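PDB 3LMZ: putative sugar isomerase from Parabacteroides distasonis, which probably interconverts isomeric sugars on a xylose isomerase-like TIM barrel, though its own substrate is not known. Local coordinates for residues A[172-177]-A[208-213]; A[192-197]-A[201-206]. One frame throughout, in Å; residues are numbered along the deposited sequence.

Contact 1: A[172-177]-A[208-213]; sequences CDPVAD and GKIDFP
Pro174 and Ile210 meet through aliphatic carbons: CG at the outer corner of the proline ring lies 4.2 Å from CD1 of Ile210. The isoleucine's first two torsions (chi1 -67°, chi2 -78°) fold its longer branch so that CD1 approaches the proline, while the other branch turns to its own segment, with CG2 sitting 3.5 Å above the plane of the Phe212 ring, over its centre. Beside this pair, CG2 of Val175 touches the backbone at O of Asp211, 4.1 Å away; the same side chain packs on Ala214, Leu215 and Met218 in helix 212-221, and Leu168 of helix 164-169 flanks both Pro174 and Ile210. The contact thus joins the first turn of helix 174-181 to the lead-in of helix 212-221, the helices before and after strand 185-193 in the TIM barrel. Each of the two joined helices begins with an aspartate N-cap. In Asp173, OD1 accepts from Ala176 N at 3.1 Å, the N-H coming from above the carboxylate plane, and more weakly from Val175 N. Asp211 uses OD1 to cap Ala214 N. Both caps lie near the second subunit, where Lys8 of that chain packs on Asp173 and its Lys10 on Asp211.

Contact 2: A[192-197]-A[201-206]; sequences DVTDSS and VGIEIG
The buried carboxylate of Asp192 is gripped by four backbone N-H groups, two on each oxygen. OD2 receives Gly206 N at 2.9 Å on its anti lone pair and also Gly208 N. OD1 receives Val193 N, likewise at 2.9 Å, on the anti side but 32° out of the plane, and Ile210 N as well. An asparagine in its place would probably turn an NH2 group towards two of these N-H donors, leaving them without an acceptor and loosening the chain that wraps the carboxylate. Backbone bonds of a short, weakly bonded beta hairpin continue the contact: Ile203 N donates to Asp192 O at 3.1 Å, and water 1 links Asp192 N to Ile203 O. Val193 and Gly202 face each other as an antiparallel non-hydrogen-bonded pair. At the outer end Thr194 closes a two-bond ring with Val201. Its N donates to Val201 O at 3.0 Å, and its OG1 accepts from Val201 N at 3.0 Å along a nearly straight N-H line (166°). With chi1 at 62°, OG1 stands between backbone N and carbonyl carbon, and CG2 is left to lie against Val201 CG2, 3.7 Å away, and against Ile203. Beyond the hairpin, the carboxylate of Glu204 forms a salt bridge with Lys234 through OE1. Since three of its four main-chain donors come from Gly206, Gly208 and Ile210, the Asp192 carboxylate probably fixes the course of the chain after the hairpin.

How the contacts relate
Contact 2 is nested along the chain inside the loop closed by contact 1: helix 174-181 leads to strand 185-193, then come the hairpin strand 202-203 and helix 212-221. The centres of the two contacts lie 11 Å apart, on the same side of the chain's centre. The two also touch directly. Lys209 N approaches Val193 O at 2.8 Å, a probable hydrogen bond, while Phe212 packs on Ile205. The end of the strand is thus tied to the loop leading into helix 212-221, which packs beside helix 174-181. Both contacts reach the second subunit, so this corner of the TIM barrel also borders the dimer interface.

Contact 1: A[172-177]-A[208-213]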
ATOM      1  N   CYS A 172       6.088  23.123 -11.072  1.00 14.42           N
ATOM      2  CA  CYS A 172       4.710  23.355 -11.470  1.00 16.74           C
ATOM      3  C   CYS A 172       3.816  22.652 -10.494  1.00 17.69           C
ATOM      4  O   CYS A 172       4.250  21.677  -9.872  1.00 19.22           O
ATOM      5  CB  CYS A 172       4.452  22.866 -12.884  1.00 14.50           C
ATOM      6  SG  CYS A 172       5.527  23.624 -14.133  1.00 19.82           S
ATOM      7  N   ASP A 173       2.610  23.178 -10.302  1.00 16.41           N
ATOM      8  CA  ASP A 173       1.549  22.579  -9.480  1.00 14.78           C
ATOM      9  C   ASP A 173       0.719  21.657 -10.392  1.00 13.72           C
ATOM     10  O   ASP A 173       0.012  22.126 -11.286  1.00 14.32           O
ATOM     11  CB  ASP A 173       0.677  23.708  -8.922  1.00 15.40           C
ATOM     12  CG  ASP A 173      -0.473  23.222  -8.080  1.00 19.93           C
ATOM     13  OD1 ASP A 173      -0.867  22.055  -8.120  1.00 16.58           O
ATOM     14  OD2 ASP A 173      -0.982  24.038  -7.321  1.00 19.73           O
ATOM     15  N   PRO A 174       0.843  20.331 -10.212  1.00 14.79           N
ATOM     16  CA  PRO A 174       0.135  19.470 -11.189  1.00 14.52           C
ATOM     17  C   PRO A 174      -1.391  19.541 -11.058  1.00 14.59           C
ATOM     18  O   PRO A 174      -2.109  19.251 -12.000  1.00 15.17           O
ATOM     19  CB  PRO A 174       0.633  18.083 -10.834  1.00 15.83           C
ATOM     20  CG  PRO A 174       1.046  18.168  -9.417  1.00 14.91           C
ATOM     21  CD  PRO A 174       1.572  19.551  -9.198  1.00 14.87           C
ATOM     22  N   VAL A 175      -1.887  19.870  -9.863  1.00 13.70           N
ATOM     23  CA  VAL A 175      -3.314  20.013  -9.658  1.00 15.32           C
ATOM     24  C   VAL A 175      -3.820  21.280 -10.379  1.00 15.00           C
ATOM     25  O   VAL A 175      -4.823  21.211 -11.059  1.00 13.59           O
ATOM     26  CB  VAL A 175      -3.645  20.025  -8.123  1.00 14.70           C
ATOM     27  CG1 VAL A 175      -5.139  20.224  -7.910  1.00 16.90           C
ATOM     28  CG2 VAL A 175      -3.109  18.713  -7.433  1.00 14.83           C
ATOM     29  N   ALA A 176      -3.092  22.405 -10.263  1.00 15.10           N
ATOM     30  CA  ALA A 176      -3.484  23.636 -10.978  1.00 14.98           C
ATOM     31  C   ALA A 176      -3.308  23.458 -12.487  1.00 12.57           C
ATOM     32  O   ALA A 176      -4.118  23.962 -13.287  1.00 16.96           O
ATOM     33  CB  ALA A 176      -2.727  24.876 -10.469  1.00 14.71           C
ATOM     34  N   ASP A 177      -2.285  22.686 -12.900  1.00 13.90           N
ATOM     35  CA  ASP A 177      -2.126  22.405 -14.340  1.00 13.62           C
ATOM     36  C   ASP A 177      -3.314  21.561 -14.873  1.00 14.40           C
ATOM     37  O   ASP A 177      -3.835  21.802 -15.961  1.00 15.17           O
ATOM     38  CB  ASP A 177      -0.777  21.749 -14.626  1.00 11.75           C
ATOM     39  CG  ASP A 177       0.364  22.732 -14.560  1.00 14.40           C
ATOM     40  OD1 ASP A 177       0.137  23.954 -14.424  1.00 16.11           O
ATOM     41  OD2 ASP A 177       1.509  22.277 -14.577  1.00 14.71           O
ATOM     42  N   GLY A 208       6.133  11.268  -0.361  1.00 12.88           N
ATOM     43  CA  GLY A 208       6.698  12.437  -1.033  1.00 14.14           C
ATOM     44  C   GLY A 208       5.846  13.671  -0.919  1.00 13.01           C
ATOM     45  O   GLY A 208       5.122  13.868   0.047  1.00 15.08           O
ATOM     46  N   LYS A 209       5.931  14.514  -1.927  1.00 12.58           N
ATOM     47  CA  LYS A 209       5.372  15.867  -1.847  1.00 14.73           C
ATOM     48  C   LYS A 209       4.070  16.047  -2.610  1.00 13.84           C
ATOM     49  O   LYS A 209       3.422  17.083  -2.447  1.00 14.48           O
ATOM     50  CB  LYS A 209       6.383  16.929  -2.353  1.00 16.91           C
ATOM     51  CG  LYS A 209       7.599  17.070  -1.474  1.00 15.82           C
ATOM     52  CD  LYS A 209       7.195  17.534  -0.113  1.00 24.53           C
ATOM     53  N   ILE A 210       3.674  15.097  -3.452  1.00 14.67           N
ATOM     54  CA  ILE A 210       2.506  15.272  -4.325  1.00 14.69           C
ATOM     55  C   ILE A 210       1.216  15.273  -3.486  1.00 13.66           C
ATOM     56  O   ILE A 210       1.114  14.489  -2.535  1.00 13.59           O
ATOM     57  CB  ILE A 210       2.430  14.171  -5.389  1.00 14.21           C
ATOM     58  CG1 ILE A 210       3.574  14.286  -6.380  1.00 15.72           C
ATOM     59  CG2 ILE A 210       1.033  14.205  -6.067  1.00 14.99           C
ATOM     60  CD1 ILE A 210       3.423  15.374  -7.467  1.00 14.10           C
ATOM     61  N   ASP A 211       0.318  16.225  -3.753  1.00 13.05           N
ATOM     62  CA  ASP A 211      -0.924  16.311  -2.994  1.00 13.68           C
ATOM     63  C   ASP A 211      -1.984  15.436  -3.677  1.00 12.69           C
ATOM     64  O   ASP A 211      -2.738  15.869  -4.547  1.00 14.07           O
ATOM     65  CB  ASP A 211      -1.373  17.754  -2.962  1.00 13.00           C
ATOM     66  CG  ASP A 211      -2.527  18.021  -1.993  1.00 14.42           C
ATOM     67  OD1 ASP A 211      -3.239  17.075  -1.602  1.00 13.56           O
ATOM     68  OD2 ASP A 211      -2.683  19.224  -1.644  1.00 18.13           O
ATOM     69  N   PHE A 212      -2.023  14.182  -3.271  1.00 13.49           N
ATOM     70  CA  PHE A 212      -2.961  13.267  -3.866  1.00 12.46           C
ATOM     71  C   PHE A 212      -4.438  13.580  -3.577  1.00 14.90           C
ATOM     72  O   PHE A 212      -5.276  13.475  -4.486  1.00 14.31           O
ATOM     73  CB  PHE A 212      -2.569  11.791  -3.556  1.00 15.15           C
ATOM     74  CG  PHE A 212      -1.406  11.308  -4.390  1.00 15.00           C
ATOM     75  CD1 PHE A 212      -1.585  11.037  -5.740  1.00 18.91           C
ATOM     76  CD2 PHE A 212      -0.111  11.305  -3.881  1.00 16.40           C
ATOM     77  CE1 PHE A 212      -0.460  10.683  -6.538  1.00 15.89           C
ATOM     78  CE2 PHE A 212       0.968  10.922  -4.654  1.00 17.96           C
ATOM     79  CZ  PHE A 212       0.812  10.661  -5.959  1.00 19.55           C
ATOM     80  N   PRO A 213      -4.791  13.938  -2.305  1.00 12.70           N
ATOM     81  CA  PRO A 213      -6.139  14.326  -2.092  1.00 13.90           C
ATOM     82  C   PRO A 213      -6.603  15.457  -3.033  1.00 14.28           C
ATOM     83  O   PRO A 213      -7.696  15.411  -3.577  1.00 13.73           O
ATOM     84  CB  PRO A 213      -6.134  14.720  -0.616  1.00 14.34           C
ATOM     85  CG  PRO A 213      -5.156  13.866  -0.019  1.00 15.40           C
ATOM     86  CD  PRO A 213      -4.048  13.774  -1.051  1.00 15.12           C
TER

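Contact 2: A[192-197]-A[201-206]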
ATOM      1  N   ASP A 192       5.158   9.667  -6.967  1.00 13.47           N
ATOM      2  CA  ASP A 192       5.505  10.653  -5.985  1.00 11.95           C
ATOM      3  C   ASP A 192       6.990  11.012  -6.045  1.00 11.83           C
ATOM      4  O   ASP A 192       7.803  10.230  -6.516  1.00 13.34           O
ATOM      5  CB  ASP A 192       5.143  10.156  -4.578  1.00 11.56           C
ATOM      6  CG  ASP A 192       4.695  11.277  -3.605  1.00 13.82           C
ATOM      7  OD1 ASP A 192       4.943  12.497  -3.895  1.00 15.05           O
ATOM      8  OD2 ASP A 192       4.161  10.895  -2.474  1.00 13.64           O
ATOM      9  N   VAL A 193       7.339  12.178  -5.552  1.00 11.91           N
ATOM     10  CA  VAL A 193       8.700  12.740  -5.604  1.00 13.04           C
ATOM     11  C   VAL A 193       9.047  13.398  -4.276  1.00 13.23           C
ATOM     12  O   VAL A 193       8.165  13.897  -3.572  1.00 13.75           O
ATOM     13  CB  VAL A 193       8.814  13.755  -6.818  1.00 12.59           C
ATOM     14  CG1 VAL A 193       8.691  12.965  -8.150  1.00 16.03           C
ATOM     15  CG2 VAL A 193       7.817  14.942  -6.691  1.00 14.73           C
ATOM     16  N   THR A 194      10.355  13.546  -3.995  1.00 14.09           N
ATOM     17  CA  THR A 194      10.819  14.032  -2.683  1.00 14.02           C
ATOM     18  C   THR A 194      10.951  15.568  -2.634  1.00 12.55           C
ATOM     19  O   THR A 194      11.085  16.133  -1.565  1.00 14.73           O
ATOM     20  CB  THR A 194      12.149  13.402  -2.300  1.00 14.18           C
ATOM     21  OG1 THR A 194      13.133  13.778  -3.282  1.00 14.17           O
ATOM     22  CG2 THR A 194      12.040  11.858  -2.273  1.00 14.38           C
ATOM     23  N   ASP A 195      10.874  16.217  -3.794  1.00 13.63           N
ATOM     24  CA  ASP A 195      10.992  17.670  -3.835  1.00 14.12           C
ATOM     25  C   ASP A 195      10.428  18.197  -5.130  1.00 12.93           C
ATOM     26  O   ASP A 195      10.428  17.466  -6.140  1.00 15.23           O
ATOM     27  CB  ASP A 195      12.477  18.133  -3.698  1.00 13.89           C
ATOM     28  CG  ASP A 195      12.616  19.588  -3.369  1.00 17.75           C
ATOM     29  OD1 ASP A 195      11.686  20.184  -2.787  1.00 17.80           O
ATOM     30  OD2 ASP A 195      13.671  20.155  -3.698  1.00 18.89           O
ATOM     31  N   SER A 196       9.959  19.434  -5.103  1.00 14.61           N
ATOM     32  CA  SER A 196       9.485  20.152  -6.284  1.00 13.94           C
ATOM     33  C   SER A 196      10.656  20.845  -7.015  1.00 16.88           C
ATOM     34  O   SER A 196      10.618  22.056  -7.285  1.00 17.93           O
ATOM     35  CB  SER A 196       8.428  21.181  -5.850  1.00 17.24           C
ATOM     36  OG  SER A 196       8.911  22.012  -4.786  1.00 17.31           O
ATOM     37  N   SER A 197      11.658  20.060  -7.390  1.00 16.16           N
ATOM     38  CA  SER A 197      12.860  20.515  -8.079  1.00 15.93           C
ATOM     39  C   SER A 197      13.489  19.369  -8.815  1.00 18.23           C
ATOM     40  O   SER A 197      13.124  18.221  -8.637  1.00 16.81           O
ATOM     41  CB  SER A 197      13.880  21.084  -7.074  1.00 16.99           C
ATOM     42  OG  SER A 197      14.419  20.066  -6.252  1.00 21.33           O
ATOM     43  N   VAL A 201      13.641  13.066  -6.145  1.00 15.96           N
ATOM     44  CA  VAL A 201      13.689  11.720  -6.684  1.00 15.43           C
ATOM     45  C   VAL A 201      12.383  10.967  -6.425  1.00 14.07           C
ATOM     46  O   VAL A 201      11.562  11.389  -5.628  1.00 15.43           O
ATOM     47  CB  VAL A 201      14.875  10.948  -6.123  1.00 15.51           C
ATOM     48  CG1 VAL A 201      16.173  11.738  -6.415  1.00 18.86           C
ATOM     49  CG2 VAL A 201      14.708  10.681  -4.616  1.00 17.16           C
ATOM     50  N   GLY A 202      12.211   9.843  -7.052  1.00 14.67           N
ATOM     51  CA  GLY A 202      11.016   9.060  -6.882  1.00 13.67           C
ATOM     52  C   GLY A 202      10.965   8.452  -5.511  1.00 13.54           C
ATOM     53  O   GLY A 202      11.979   8.081  -4.929  1.00 13.09           O
ATOM     54  N   ILE A 203       9.740   8.265  -5.038  1.00 12.49           N
ATOM     55  CA  ILE A 203       9.494   7.667  -3.732  1.00 11.83           C
ATOM     56  C   ILE A 203       8.096   7.061  -3.732  1.00 12.15           C
ATOM     57  O   ILE A 203       7.269   7.445  -4.533  1.00 13.57           O
ATOM     58  CB  ILE A 203       9.713   8.697  -2.580  1.00 12.52           C
ATOM     59  CG1 ILE A 203       9.858   8.016  -1.209  1.00 12.24           C
ATOM     60  CG2 ILE A 203       8.632   9.819  -2.574  1.00 14.17           C
ATOM     61  CD1 ILE A 203      10.354   8.963  -0.121  1.00 12.64           C
ATOM     62  N   GLU A 204       7.819   6.216  -2.758  1.00 11.88           N
ATOM     63  CA  GLU A 204       6.527   5.549  -2.611  1.00 12.55           C
ATOM     64  C   GLU A 204       5.453   6.622  -2.465  1.00 13.69           C
ATOM     65  O   GLU A 204       5.651   7.577  -1.742  1.00 13.50           O
ATOM     66  CB  GLU A 204       6.563   4.651  -1.363  1.00 12.40           C
ATOM     67  CG  GLU A 204       7.466   3.472  -1.504  1.00 12.67           C
ATOM     68  CD  GLU A 204       8.920   3.704  -1.093  1.00 13.73           C
ATOM     69  OE1 GLU A 204       9.429   4.851  -1.054  1.00 13.95           O
ATOM     70  OE2 GLU A 204       9.642   2.686  -0.811  1.00 15.26           O
ATOM     71  N   ILE A 205       4.283   6.397  -3.086  1.00 12.73           N
ATOM     72  CA  ILE A 205       3.179   7.320  -3.010  1.00 12.38           C
ATOM     73  C   ILE A 205       2.772   7.479  -1.561  1.00 13.55           C
ATOM     74  O   ILE A 205       2.601   6.493  -0.810  1.00 14.48           O
ATOM     75  CB  ILE A 205       1.979   6.864  -3.875  1.00 11.35           C
ATOM     76  CG1 ILE A 205       2.351   7.063  -5.352  1.00 13.16           C
ATOM     77  CG2 ILE A 205       0.690   7.603  -3.456  1.00 13.50           C
ATOM     78  CD1 ILE A 205       1.249   6.702  -6.323  1.00 12.98           C
ATOM     79  N   GLY A 206       2.664   8.744  -1.151  1.00 12.15           N
ATOM     80  CA  GLY A 206       2.342   9.104   0.218  1.00 14.67           C
ATOM     81  C   GLY A 206       3.533   9.603   1.014  1.00 14.19           C
ATOM     82  O   GLY A 206       3.350  10.368   1.975  1.00 16.07           O
TER
HETATM   83  O   HOH W   1       6.175   6.932  -7.104  1.00 13.38           O